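Local coordinates for protein dihydroorotase (Campylobacter jejuni subsp. jejuni, PDB 3PNU) that probably catalyses the reversible cyclisation of carbamoyl aspartate to dihydroorotate in pyrimidine biosynthesis, using a pair of zinc ions, at residues 301-305 with 306-310. Numbering follows the deposited sequence.
Sequences NLQKF and LSDNT
Gln303 sends CG anti to its own backbone N (chi1 176°) and then bends at chi2, while Asp308 swings its carboxylate back beside its backbone N (chi1 -54°); the two side chains meet at about a right angle. Gln303 NE2 gives a nearly straight hydrogen bond of 2.8 Å to Asp308 OD1, in the plane of its own amide but 30° above that of the carboxylate, on the syn side. The same amide turns OE1 to the backbone N of Lys28, so both its ends are held and its rotation is fixed. The two residues are five apart, and a wider pi-type turn, a pi-bulge, brings them together. At its heart Gln303 O takes Asp308 N at 3.0 Å and, only weakly, Ser307 N. One step on, Lys304 O receives Asn309 N at 2.9 Å along a lone pair, again i to i+5. Before the bulge the spacing is ordinary, with Leu306 N bonded to Leu302 O at 2.9 Å; the side chains of these two leucines run side by side, CD1 of Leu302 3.6 Å from CD1 of Leu306. Where the helix widens, a water hydrogen-bonds both Phe305 O and Thr310 OG1, bridging the two. Asn309 lays its amide over Lys304 O, with OD1 3.3 Å from Lys304 CB, and directs ND2 to the carbonyls of Val256 and Gly252. The bulge lies within helix 299-314 of the TIM barrel, the side chain of Phe305 about 10 Å from those of the zinc ligands His34 and His189. Leu302 and Leu306 pack on helix 285-296, Phe305 leans on strand 256-258, and Ser307 and Thr310 touch strand 31-35.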
ATOM      1  N   ASN A 301      22.294  19.018  16.279  1.00 53.25           N
ATOM      2  CA  ASN A 301      22.044  17.716  15.695  1.00 50.26           C
ATOM      3  C   ASN A 301      21.517  17.819  14.272  1.00 46.95           C
ATOM      4  O   ASN A 301      21.791  16.967  13.462  1.00 42.38           O
ATOM      5  CB  ASN A 301      21.183  16.860  16.617  1.00 49.86           C
ATOM      6  CG  ASN A 301      21.944  16.427  17.857  1.00 49.02           C
ATOM      7  OD1 ASN A 301      23.158  16.545  17.917  1.00 53.02           O
ATOM      8  ND2 ASN A 301      21.240  15.914  18.838  1.00 48.13           N
ATOM      9  N   LEU A 302      20.810  18.886  13.951  1.00 46.01           N
ATOM     10  CA  LEU A 302      20.361  19.064  12.576  1.00 45.99           C
ATOM     11  C   LEU A 302      21.587  19.332  11.678  1.00 45.73           C
ATOM     12  O   LEU A 302      21.694  18.813  10.552  1.00 44.83           O
ATOM     13  CB  LEU A 302      19.352  20.202  12.468  1.00 45.27           C
ATOM     14  CG  LEU A 302      18.915  20.575  11.045  1.00 49.13           C
ATOM     15  CD1 LEU A 302      18.574  19.340  10.220  1.00 50.37           C
ATOM     16  CD2 LEU A 302      17.725  21.559  11.057  1.00 47.46           C
ATOM     17  N   GLN A 303      22.506  20.139  12.198  1.00 45.18           N
ATOM     18  CA  GLN A 303      23.727  20.505  11.482  1.00 44.74           C
ATOM     19  C   GLN A 303      24.577  19.263  11.254  1.00 42.97           C
ATOM     20  O   GLN A 303      25.271  19.170  10.252  1.00 44.28           O
ATOM     21  CB  GLN A 303      24.500  21.595  12.262  1.00 44.04           C
ATOM     22  CG  GLN A 303      25.850  22.002  11.667  1.00 43.07           C
ATOM     23  CD  GLN A 303      25.765  22.530  10.237  1.00 43.46           C
ATOM     24  OE1 GLN A 303      24.849  23.275   9.874  1.00 42.95           O
ATOM     25  NE2 GLN A 303      26.749  22.161   9.428  1.00 42.92           N
ATOM     26  N   LYS A 304      24.527  18.323  12.193  1.00 42.91           N
ATOM     27  CA  LYS A 304      25.246  17.051  12.057  1.00 43.73           C
ATOM     28  C   LYS A 304      24.617  16.139  10.991  1.00 42.90           C
ATOM     29  O   LYS A 304      25.312  15.579  10.126  1.00 44.88           O
ATOM     30  CB  LYS A 304      25.254  16.297  13.383  1.00 45.10           C
ATOM     31  CG  LYS A 304      26.345  16.694  14.397  1.00 48.25           C
ATOM     32  CD  LYS A 304      26.024  16.076  15.761  1.00 51.82           C
ATOM     33  CE  LYS A 304      27.135  16.189  16.791  1.00 56.92           C
ATOM     34  NZ  LYS A 304      28.199  15.141  16.619  1.00 63.04           N
ATOM     35  N   PHE A 305      23.302  16.007  11.061  1.00 40.71           N
ATOM     36  CA  PHE A 305      22.541  15.151  10.173  1.00 40.28           C
ATOM     37  C   PHE A 305      22.602  15.620   8.721  1.00 40.57           C
ATOM     38  O   PHE A 305      22.750  14.802   7.811  1.00 39.95           O
ATOM     39  CB  PHE A 305      21.102  15.039  10.712  1.00 41.08           C
ATOM     40  CG  PHE A 305      20.177  14.204   9.865  1.00 40.51           C
ATOM     41  CD1 PHE A 305      20.467  12.877   9.594  1.00 38.13           C
ATOM     42  CD2 PHE A 305      18.989  14.741   9.384  1.00 36.16           C
ATOM     43  CE1 PHE A 305      19.614  12.119   8.825  1.00 40.03           C
ATOM     44  CE2 PHE A 305      18.131  13.978   8.625  1.00 36.87           C
ATOM     45  CZ  PHE A 305      18.443  12.663   8.343  1.00 36.19           C
ATOM     46  N   LEU A 306      22.521  16.934   8.511  1.00 41.14           N
ATOM     47  CA  LEU A 306      22.565  17.526   7.177  1.00 40.25           C
ATOM     48  C   LEU A 306      23.944  17.793   6.619  1.00 39.49           C
ATOM     49  O   LEU A 306      24.089  17.989   5.407  1.00 38.11           O
ATOM     50  CB  LEU A 306      21.868  18.889   7.187  1.00 41.66           C
ATOM     51  CG  LEU A 306      20.420  19.047   6.815  1.00 41.54           C
ATOM     52  CD1 LEU A 306      20.019  20.489   7.092  1.00 42.52           C
ATOM     53  CD2 LEU A 306      20.244  18.697   5.327  1.00 41.93           C
ATOM     54  N   SER A 307      24.958  17.847   7.475  1.00 39.23           N
ATOM     55  CA  SER A 307      26.267  18.217   6.968  1.00 38.25           C
ATOM     56  C   SER A 307      27.502  17.679   7.656  1.00 37.67           C
ATOM     57  O   SER A 307      28.354  17.102   6.978  1.00 36.43           O
ATOM     58  CB  SER A 307      26.366  19.744   6.950  1.00 38.54           C
ATOM     59  OG  SER A 307      27.460  20.185   6.172  1.00 37.66           O
ATOM     60  N   ASP A 308      27.622  17.865   8.969  1.00 36.17           N
ATOM     61  CA  ASP A 308      28.865  17.463   9.660  1.00 37.38           C
ATOM     62  C   ASP A 308      29.174  15.964   9.620  1.00 36.66           C
ATOM     63  O   ASP A 308      30.350  15.579   9.563  1.00 36.46           O
ATOM     64  CB  ASP A 308      28.915  17.950  11.126  1.00 38.21           C
ATOM     65  CG  ASP A 308      28.699  19.454  11.272  1.00 39.75           C
ATOM     66  OD1 ASP A 308      28.530  20.168  10.272  1.00 43.72           O
ATOM     67  OD2 ASP A 308      28.685  19.924  12.420  1.00 49.59           O
ATOM     68  N   ASN A 309      28.146  15.123   9.665  1.00 36.10           N
ATOM     69  CA  ASN A 309      28.371  13.682   9.645  1.00 36.73           C
ATOM     70  C   ASN A 309      28.999  13.283   8.324  1.00 36.71           C
ATOM     71  O   ASN A 309      30.006  12.577   8.285  1.00 36.44           O
ATOM     72  CB  ASN A 309      27.081  12.892   9.889  1.00 36.39           C
ATOM     73  CG  ASN A 309      26.531  13.074  11.303  1.00 38.72           C
ATOM     74  OD1 ASN A 309      27.093  13.824  12.093  1.00 36.10           O
ATOM     75  ND2 ASN A 309      25.415  12.384  11.623  1.00 34.60           N
ATOM     76  N   THR A 310      28.400  13.742   7.235  1.00 36.92           N
ATOM     77  CA  THR A 310      28.931  13.448   5.931  1.00 37.09           C
ATOM     78  C   THR A 310      30.342  14.006   5.837  1.00 37.41           C
ATOM     79  O   THR A 310      31.250  13.309   5.424  1.00 37.03           O
ATOM     80  CB  THR A 310      28.097  14.090   4.833  1.00 37.35           C
ATOM     81  OG1 THR A 310      26.788  13.513   4.827  1.00 39.20           O
ATOM     82  CG2 THR A 310      28.751  13.889   3.486  1.00 35.02           C
TER
HETATM   83  O   HOH W   1      25.385  14.982   6.851  1.00 48.10           O